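Local coordinates for DUF4595 domain-containing protein (Bacteroides vulgatus, PDB 3TZG) that is of unknown function but folds as a porin-like beta barrel, consistent with kinship to membrane beta-barrel proteins, at residues T155-D160 with A199-I204; N227-E232 with L246-L251. One frame throughout, in Å; residues are numbered along the deposited sequence.

Contact 1 of 2, residues T155-D160 with A199-I204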
ATOM      1  N   THR A 155      -5.404  11.821  -6.388  1.00 37.98           N
ATOM      2  CA  THR A 155      -5.439  10.628  -7.256  1.00 37.28           C
ATOM      3  C   THR A 155      -6.918  10.185  -7.499  1.00 42.24           C
ATOM      4  O   THR A 155      -7.708  10.114  -6.562  1.00 42.98           O
ATOM      5  CB  THR A 155      -4.602   9.519  -6.643  1.00 37.73           C
ATOM      6  OG1 THR A 155      -3.288   9.997  -6.367  1.00 41.79           O
ATOM      7  CG2 THR A 155      -4.499   8.336  -7.519  1.00 34.07           C
ATOM      8  N   TYR A 156      -7.290   9.941  -8.766  1.00 38.33           N
ATOM      9  CA  TYR A 156      -8.656   9.531  -9.114  1.00 37.45           C
ATOM     10  C   TYR A 156      -8.625   8.127  -9.728  1.00 41.35           C
ATOM     11  O   TYR A 156      -7.750   7.846 -10.538  1.00 41.17           O
ATOM     12  CB  TYR A 156      -9.322  10.551 -10.073  1.00 37.94           C
ATOM     13  CG  TYR A 156      -9.352  11.972  -9.558  1.00 40.05           C
ATOM     14  CD1 TYR A 156      -8.278  12.838  -9.769  1.00 42.58           C
ATOM     15  CD2 TYR A 156     -10.467  12.472  -8.895  1.00 40.79           C
ATOM     16  CE1 TYR A 156      -8.324  14.166  -9.350  1.00 42.27           C
ATOM     17  CE2 TYR A 156     -10.506  13.792  -8.434  1.00 41.60           C
ATOM     18  CZ  TYR A 156      -9.436  14.636  -8.675  1.00 49.77           C
ATOM     19  OH  TYR A 156      -9.443  15.928  -8.197  1.00 55.70           O
ATOM     20  N   TYR A 157      -9.568   7.248  -9.350  1.00 39.49           N
ATOM     21  CA  TYR A 157      -9.606   5.862  -9.857  1.00 39.43           C
ATOM     22  C   TYR A 157     -10.866   5.580 -10.630  1.00 44.16           C
ATOM     23  O   TYR A 157     -11.969   5.876 -10.167  1.00 45.17           O
ATOM     24  CB  TYR A 157      -9.494   4.836  -8.701  1.00 40.15           C
ATOM     25  CG  TYR A 157      -8.186   4.923  -7.959  1.00 40.46           C
ATOM     26  CD1 TYR A 157      -7.047   4.289  -8.443  1.00 42.39           C
ATOM     27  CD2 TYR A 157      -8.059   5.720  -6.832  1.00 40.92           C
ATOM     28  CE1 TYR A 157      -5.816   4.429  -7.809  1.00 43.97           C
ATOM     29  CE2 TYR A 157      -6.833   5.866  -6.185  1.00 41.58           C
ATOM     30  CZ  TYR A 157      -5.716   5.204  -6.665  1.00 48.57           C
ATOM     31  OH  TYR A 157      -4.509   5.337  -6.017  1.00 46.80           O
ATOM     32  N   ASN A 158     -10.705   4.932 -11.778  1.00 40.79           N
ATOM     33  CA  ASN A 158     -11.819   4.561 -12.651  1.00 40.58           C
ATOM     34  C   ASN A 158     -12.006   3.018 -12.654  1.00 43.28           C
ATOM     35  O   ASN A 158     -11.023   2.290 -12.755  1.00 39.67           O
ATOM     36  CB  ASN A 158     -11.577   5.092 -14.057  1.00 35.71           C
ATOM     37  CG  ASN A 158     -12.714   4.803 -14.984  1.00 58.55           C
ATOM     38  OD1 ASN A 158     -12.820   3.707 -15.563  1.00 57.12           O
ATOM     39  ND2 ASN A 158     -13.615   5.761 -15.114  1.00 47.50           N
ATOM     40  N   TYR A 159     -13.282   2.552 -12.574  1.00 40.81           N
ATOM     41  CA  TYR A 159     -13.709   1.145 -12.526  1.00 40.10           C
ATOM     42  C   TYR A 159     -14.754   0.810 -13.625  1.00 51.94           C
ATOM     43  O   TYR A 159     -15.546  -0.134 -13.461  1.00 54.72           O
ATOM     44  CB  TYR A 159     -14.314   0.850 -11.144  1.00 38.75           C
ATOM     45  CG  TYR A 159     -13.352   1.072 -10.001  1.00 38.24           C
ATOM     46  CD1 TYR A 159     -12.508   0.051  -9.565  1.00 39.48           C
ATOM     47  CD2 TYR A 159     -13.314   2.286  -9.323  1.00 38.33           C
ATOM     48  CE1 TYR A 159     -11.613   0.250  -8.511  1.00 37.35           C
ATOM     49  CE2 TYR A 159     -12.414   2.502  -8.279  1.00 37.89           C
ATOM     50  CZ  TYR A 159     -11.564   1.483  -7.881  1.00 38.25           C
ATOM     51  OH  TYR A 159     -10.715   1.696  -6.841  1.00 31.46           O
ATOM     52  N   ASP A 160     -14.776   1.579 -14.740  1.00 50.29           N
ATOM     53  CA  ASP A 160     -15.789   1.409 -15.790  1.00 51.71           C
ATOM     54  C   ASP A 160     -15.672   0.058 -16.483  1.00 55.01           C
ATOM     55  O   ASP A 160     -16.686  -0.452 -16.943  1.00 56.33           O
ATOM     56  CB  ASP A 160     -15.711   2.540 -16.829  1.00 54.30           C
ATOM     57  CG  ASP A 160     -16.022   3.920 -16.258  1.00 68.10           C
ATOM     58  OD1 ASP A 160     -16.668   3.991 -15.174  1.00 68.46           O
ATOM     59  OD2 ASP A 160     -15.620   4.929 -16.890  1.00 74.70           O
ATOM     60  N   ALA A 199     -12.832  -5.126  -6.179  1.00 49.17           N
ATOM     61  CA  ALA A 199     -12.664  -4.313  -7.396  1.00 47.57           C
ATOM     62  C   ALA A 199     -11.209  -3.938  -7.665  1.00 48.20           C
ATOM     63  O   ALA A 199     -10.456  -3.754  -6.717  1.00 48.28           O
ATOM     64  CB  ALA A 199     -13.484  -3.037  -7.268  1.00 48.48           C
ATOM     65  N   LEU A 200     -10.838  -3.771  -8.957  1.00 41.74           N
ATOM     66  CA  LEU A 200      -9.515  -3.308  -9.398  1.00 39.40           C
ATOM     67  C   LEU A 200      -9.663  -2.125 -10.360  1.00 44.56           C
ATOM     68  O   LEU A 200     -10.466  -2.230 -11.295  1.00 48.04           O
ATOM     69  CB  LEU A 200      -8.689  -4.415 -10.057  1.00 39.05           C
ATOM     70  CG  LEU A 200      -8.126  -5.496  -9.136  1.00 41.27           C
ATOM     71  CD1 LEU A 200      -7.541  -6.671  -9.937  1.00 39.16           C
ATOM     72  CD2 LEU A 200      -7.157  -4.903  -8.139  1.00 38.48           C
ATOM     73  N   PRO A 201      -8.935  -0.991 -10.167  1.00 36.73           N
ATOM     74  CA  PRO A 201      -9.096   0.128 -11.095  1.00 36.12           C
ATOM     75  C   PRO A 201      -8.475  -0.166 -12.460  1.00 42.68           C
ATOM     76  O   PRO A 201      -7.386  -0.742 -12.532  1.00 43.46           O
ATOM     77  CB  PRO A 201      -8.374   1.276 -10.380  1.00 36.35           C
ATOM     78  CG  PRO A 201      -7.306   0.602  -9.591  1.00 38.93           C
ATOM     79  CD  PRO A 201      -7.920  -0.684  -9.130  1.00 35.44           C
ATOM     80  N   ASN A 202      -9.165   0.203 -13.542  1.00 40.77           N
ATOM     81  CA  ASN A 202      -8.631   0.010 -14.894  1.00 40.44           C
ATOM     82  C   ASN A 202      -7.752   1.195 -15.304  1.00 42.63           C
ATOM     83  O   ASN A 202      -6.805   1.011 -16.061  1.00 42.18           O
ATOM     84  CB  ASN A 202      -9.734  -0.217 -15.909  1.00 42.20           C
ATOM     85  CG  ASN A 202     -10.889   0.723 -15.853  1.00 59.59           C
ATOM     86  OD1 ASN A 202     -11.859   0.512 -15.130  1.00 58.69           O
ATOM     87  ND2 ASN A 202     -10.881   1.681 -16.728  1.00 55.07           N
ATOM     88  N   ASP A 203      -8.019   2.386 -14.763  1.00 39.39           N
ATOM     89  CA  ASP A 203      -7.256   3.607 -15.073  1.00 39.13           C
ATOM     90  C   ASP A 203      -7.072   4.478 -13.819  1.00 40.92           C
ATOM     91  O   ASP A 203      -7.904   4.458 -12.908  1.00 39.66           O
ATOM     92  CB  ASP A 203      -7.941   4.401 -16.193  1.00 41.72           C
ATOM     93  CG  ASP A 203      -7.884   3.649 -17.529  1.00 56.05           C
ATOM     94  OD1 ASP A 203      -6.793   3.620 -18.153  1.00 55.98           O
ATOM     95  OD2 ASP A 203      -8.912   3.041 -17.917  1.00 63.70           O
ATOM     96  N   ILE A 204      -5.926   5.177 -13.754  1.00 37.48           N
ATOM     97  CA  ILE A 204      -5.545   6.056 -12.642  1.00 38.09           C
ATOM     98  C   ILE A 204      -5.042   7.394 -13.200  1.00 45.67           C
ATOM     99  O   ILE A 204      -4.261   7.387 -14.165  1.00 48.36           O
ATOM    100  CB  ILE A 204      -4.462   5.408 -11.715  1.00 40.05           C
ATOM    101  CG1 ILE A 204      -4.774   3.925 -11.404  1.00 38.68           C
ATOM    102  CG2 ILE A 204      -4.243   6.275 -10.436  1.00 39.42           C
ATOM    103  CD1 ILE A 204      -3.679   3.128 -11.005  1.00 40.89           C
TER

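Contact 2 of 2, residues N227-E232 with L246-L251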
ATOM      1  N   ASN A 227      -8.492 -15.194 -11.017  1.00 62.10           N
ATOM      2  CA  ASN A 227      -7.389 -14.737 -10.178  1.00 59.50           C
ATOM      3  C   ASN A 227      -6.384 -13.887 -10.951  1.00 60.40           C
ATOM      4  O   ASN A 227      -5.833 -14.367 -11.943  1.00 61.54           O
ATOM      5  CB  ASN A 227      -6.660 -15.938  -9.588  1.00 58.70           C
ATOM      6  CG  ASN A 227      -7.478 -16.829  -8.715  1.00 69.09           C
ATOM      7  OD1 ASN A 227      -7.449 -18.046  -8.849  1.00 64.13           O
ATOM      8  ND2 ASN A 227      -8.222 -16.251  -7.809  1.00 60.27           N
ATOM      9  N   PRO A 228      -6.022 -12.678 -10.486  1.00 53.01           N
ATOM     10  CA  PRO A 228      -5.023 -11.903 -11.235  1.00 50.99           C
ATOM     11  C   PRO A 228      -3.627 -12.513 -11.096  1.00 54.95           C
ATOM     12  O   PRO A 228      -3.067 -12.568  -9.985  1.00 55.33           O
ATOM     13  CB  PRO A 228      -5.098 -10.515 -10.596  1.00 50.56           C
ATOM     14  CG  PRO A 228      -6.298 -10.506  -9.781  1.00 55.14           C
ATOM     15  CD  PRO A 228      -6.539 -11.903  -9.343  1.00 52.97           C
ATOM     16  N   VAL A 229      -3.071 -12.977 -12.227  1.00 48.92           N
ATOM     17  CA  VAL A 229      -1.752 -13.621 -12.227  1.00 48.00           C
ATOM     18  C   VAL A 229      -0.690 -12.633 -12.726  1.00 51.47           C
ATOM     19  O   VAL A 229       0.502 -12.922 -12.619  1.00 51.14           O
ATOM     20  CB  VAL A 229      -1.712 -14.953 -13.010  1.00 51.40           C
ATOM     21  CG1 VAL A 229      -2.430 -16.028 -12.225  1.00 51.74           C
ATOM     22  CG2 VAL A 229      -2.297 -14.826 -14.413  1.00 50.90           C
ATOM     23  N   ARG A 230      -1.118 -11.454 -13.219  1.00 47.32           N
ATOM     24  CA  ARG A 230      -0.205 -10.381 -13.607  1.00 46.15           C
ATOM     25  C   ARG A 230      -0.891  -9.017 -13.467  1.00 47.57           C
ATOM     26  O   ARG A 230      -1.978  -8.802 -14.015  1.00 46.45           O
ATOM     27  CB  ARG A 230       0.352 -10.546 -15.031  1.00 45.68           C
ATOM     28  CG  ARG A 230       1.445  -9.529 -15.302  1.00 54.32           C
ATOM     29  CD  ARG A 230       1.600  -9.191 -16.738  1.00 52.81           C
ATOM     30  NE  ARG A 230       2.490 -10.101 -17.443  1.00 65.28           N
ATOM     31  CZ  ARG A 230       2.721 -10.032 -18.755  1.00 85.66           C
ATOM     32  NH1 ARG A 230       2.085  -9.117 -19.510  1.00 49.65           N
ATOM     33  NH2 ARG A 230       3.538 -10.906 -19.338  1.00 74.09           N
ATOM     34  N   ILE A 231      -0.222  -8.096 -12.759  1.00 43.38           N
ATOM     35  CA  ILE A 231      -0.660  -6.709 -12.570  1.00 42.66           C
ATOM     36  C   ILE A 231       0.366  -5.800 -13.234  1.00 48.30           C
ATOM     37  O   ILE A 231       1.548  -5.897 -12.919  1.00 50.49           O
ATOM     38  CB  ILE A 231      -0.883  -6.336 -11.080  1.00 44.86           C
ATOM     39  CG1 ILE A 231      -1.866  -7.328 -10.378  1.00 44.04           C
ATOM     40  CG2 ILE A 231      -1.378  -4.889 -10.979  1.00 44.72           C
ATOM     41  CD1 ILE A 231      -2.061  -7.114  -8.909  1.00 38.95           C
ATOM     42  N   GLU A 232      -0.075  -4.956 -14.178  1.00 43.63           N
ATOM     43  CA  GLU A 232       0.807  -4.024 -14.898  1.00 43.11           C
ATOM     44  C   GLU A 232       0.279  -2.623 -14.869  1.00 45.10           C
ATOM     45  O   GLU A 232      -0.931  -2.428 -14.919  1.00 44.43           O
ATOM     46  CB  GLU A 232       0.989  -4.429 -16.359  1.00 45.42           C
ATOM     47  CG  GLU A 232       2.000  -5.520 -16.594  1.00 54.17           C
ATOM     48  CD  GLU A 232       2.180  -5.880 -18.053  1.00 71.47           C
ATOM     49  OE1 GLU A 232       1.209  -5.730 -18.834  1.00 77.36           O
ATOM     50  OE2 GLU A 232       3.286  -6.352 -18.409  1.00 63.44           O
ATOM     51  N   LEU A 246       1.872 -12.944  -9.986  1.00 49.15           N
ATOM     52  CA  LEU A 246       1.372 -13.649  -8.802  1.00 49.35           C
ATOM     53  C   LEU A 246       1.020 -15.102  -9.098  1.00 59.11           C
ATOM     54  O   LEU A 246       0.501 -15.431 -10.181  1.00 61.18           O
ATOM     55  CB  LEU A 246       0.128 -12.951  -8.217  1.00 47.98           C
ATOM     56  CG  LEU A 246       0.271 -11.496  -7.793  1.00 49.87           C
ATOM     57  CD1 LEU A 246      -0.264 -10.578  -8.862  1.00 48.98           C
ATOM     58  CD2 LEU A 246      -0.507 -11.242  -6.562  1.00 50.45           C
ATOM     59  N   SER A 247       1.280 -15.978  -8.115  1.00 56.76           N
ATOM     60  CA  SER A 247       0.988 -17.409  -8.216  1.00 56.93           C
ATOM     61  C   SER A 247       0.060 -17.818  -7.093  1.00 61.34           C
ATOM     62  O   SER A 247       0.154 -17.287  -5.982  1.00 60.11           O
ATOM     63  CB  SER A 247       2.273 -18.226  -8.185  1.00 58.60           C
ATOM     64  OG  SER A 247       2.006 -19.616  -8.232  1.00 66.55           O
ATOM     65  N   TYR A 248      -0.826 -18.776  -7.383  1.00 59.58           N
ATOM     66  CA  TYR A 248      -1.812 -19.295  -6.433  1.00 59.82           C
ATOM     67  C   TYR A 248      -1.612 -20.807  -6.219  1.00 66.53           C
ATOM     68  O   TYR A 248      -2.421 -21.437  -5.535  1.00 66.73           O
ATOM     69  CB  TYR A 248      -3.230 -18.986  -6.939  1.00 59.47           C
ATOM     70  CG  TYR A 248      -3.507 -17.509  -7.125  1.00 58.13           C
ATOM     71  CD1 TYR A 248      -3.113 -16.845  -8.284  1.00 58.28           C
ATOM     72  CD2 TYR A 248      -4.176 -16.774  -6.145  1.00 57.76           C
ATOM     73  CE1 TYR A 248      -3.324 -15.479  -8.439  1.00 56.34           C
ATOM     74  CE2 TYR A 248      -4.421 -15.412  -6.306  1.00 55.60           C
ATOM     75  CZ  TYR A 248      -3.994 -14.773  -7.454  1.00 56.48           C
ATOM     76  OH  TYR A 248      -4.263 -13.450  -7.631  1.00 52.20           O
ATOM     77  N   ASN A 249      -0.500 -21.361  -6.760  1.00 66.39           N
ATOM     78  CA  ASN A 249      -0.144 -22.784  -6.679  1.00 70.04           C
ATOM     79  C   ASN A 249       0.489 -23.132  -5.333  1.00 79.11           C
ATOM     80  O   ASN A 249       1.438 -22.454  -4.934  1.00 79.00           O
ATOM     81  CB  ASN A 249       0.828 -23.183  -7.815  1.00 69.37           C
ATOM     82  CG  ASN A 249       1.269 -24.637  -7.784  1.00102.76           C
ATOM     83  OD1 ASN A 249       2.391 -24.964  -7.389  1.00 97.57           O
ATOM     84  ND2 ASN A 249       0.387 -25.554  -8.153  1.00102.38           N
ATOM     85  N   PRO A 250       0.055 -24.235  -4.668  1.00 79.46           N
ATOM     86  CA  PRO A 250       0.720 -24.648  -3.413  1.00 81.23           C
ATOM     87  C   PRO A 250       2.103 -25.275  -3.712  1.00 87.27           C
ATOM     88  O   PRO A 250       2.217 -26.455  -4.060  1.00 88.04           O
ATOM     89  CB  PRO A 250      -0.267 -25.653  -2.784  1.00 84.81           C
ATOM     90  CG  PRO A 250      -1.489 -25.651  -3.683  1.00 88.40           C
ATOM     91  CD  PRO A 250      -1.043 -25.157  -5.019  1.00 82.31           C
ATOM     92  N   LEU A 251       3.150 -24.412  -3.634  1.00 84.44           N
ATOM     93  CA  LEU A 251       4.598 -24.625  -3.851  1.00103.01           C
ATOM     94  C   LEU A 251       5.314 -23.257  -3.998  1.00131.28           C
ATOM     95  O   LEU A 251       4.815 -22.329  -4.656  1.00 86.62           O
ATOM     96  CB  LEU A 251       4.909 -25.523  -5.065  1.00104.09           C
TER

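Contact 1 of 2, residues T155-D160 with A199-I204
With CG trans to its own backbone N (chi1 -177°), Asn158 sends its amide out over the sheet face it shares with Asp203, to meet the amide of Asn202, whose chi1 of 47° sets CG between backbone N and carbonyl carbon and turns the group toward Asn158. The two amide planes stand nearly perpendicular, and Asn202 ND2 donates to Asn158 OD1 at 3.0 Å. From the opposite face of that carbonyl plane comes Asp160 N, closing an Asx turn where strand 150-158 ends. Asn158 ND2 reaches Asp160 OD2 (2.8 Å), lying over the carboxylate plane, while Asn202 ND2 also serves Asp203 OD2. Were Asn158 replaced by alanine, the Asp160 backbone N and Asn202 ND2 would lose an acceptor and Asp160 OD2 a donor, and the turn would probably be freer to shift. Beneath these amides the antiparallel pairing is short: Asn158 N bonds to Asp203 O at 3.1 Å, and Asn202 N to Asn158 O at 2.9 Å. On the other face of the sheet Tyr157 lies alongside Ile204, CE1 against CG2 at 3.6 Å, and its CD1 rests by Pro201 CB; its hydroxyl is bonded to Asp177 N. Tyr159 runs beside Pro201, with CE1 3.9 Å from Pro201 CD, and hydrogen-bonds through OH to Leu136 O. Thus a polar turn on one face, and tyrosines packed on Pro201 and Ile204 on the other, tie the end of strand 150-158 to 199-204, while three bonds, two to OD1 and one from ND2, hold the rotation of the Asn158 amide.

Contact 2 of 2, residues N227-E232 with L246-L251
Val229 and Leu246 form the closest backbone approach between 227-232 and 246-251, with CA atoms 4.6 Å apart and a nearly straight bond from Leu246 N to Val229 O (3.0 Å, N-H...O angle 171°). Val229 is also where the first segment turns a corner: it and Arg230 both face Arg222 of strand 213-224, which makes a classic beta bulge. The bend separates 227-228 from 230-232; Asn227 and Pro228 meet Tyr248, while both Pro228 and Ile231 reach Leu246. These segments come from the antiparallel hairpin of strands 227-235 and 239-247, late in the porin-like barrel, and the contact lies at the end of the hairpin away from its turn. There Tyr248, just past the strand, has CG trans to its carbonyl carbon (chi1 -59°) and extends its ring alongside Asn227 and Pro228. Its OH donates to Pro228 O at 2.8 Å, approaching from above that carbonyl's plane, while Pro228 O itself lies at the edge of the ring. Over one ring face sits Asn227 CB, a CH-pi contact 3.7 Å from the ring centroid, and the Asn227 amide is stacked on the ring at only 21° to its plane. The amide nitrogen ND2 has a further partner in Thr8 OG1. Val229 CG1 comes to the ring edge at CE1, 3.9 Å away. Leu246 CD1 also lies 3.6 Å from Pro228 O and, nearer the hairpin's turn, meets Ile231 CD1 at 3.9 Å, the two side chains crossing at a slant.

Contacts 1 and 2 follow one another along the chain, their centres about 21 Å apart, and each closes an antiparallel pairing near a strand end. Most of the touching residues are buried in both, and contact 1 keeps its more accessible residues on the side of the Asn158 and Asp203 side chains. They hold different strand pairs, yet strand 213-224 lies between them, pairing with 199-208 and 227-235, and Leu200 CD1 packs on Pro228 CG at 4.0 Å. Amides and carboxylates interlock in contact 1, whereas contact 2 relies on a phenol hydroxyl, a ring face and aliphatic contacts, beside a bulge formed against strand 213-224.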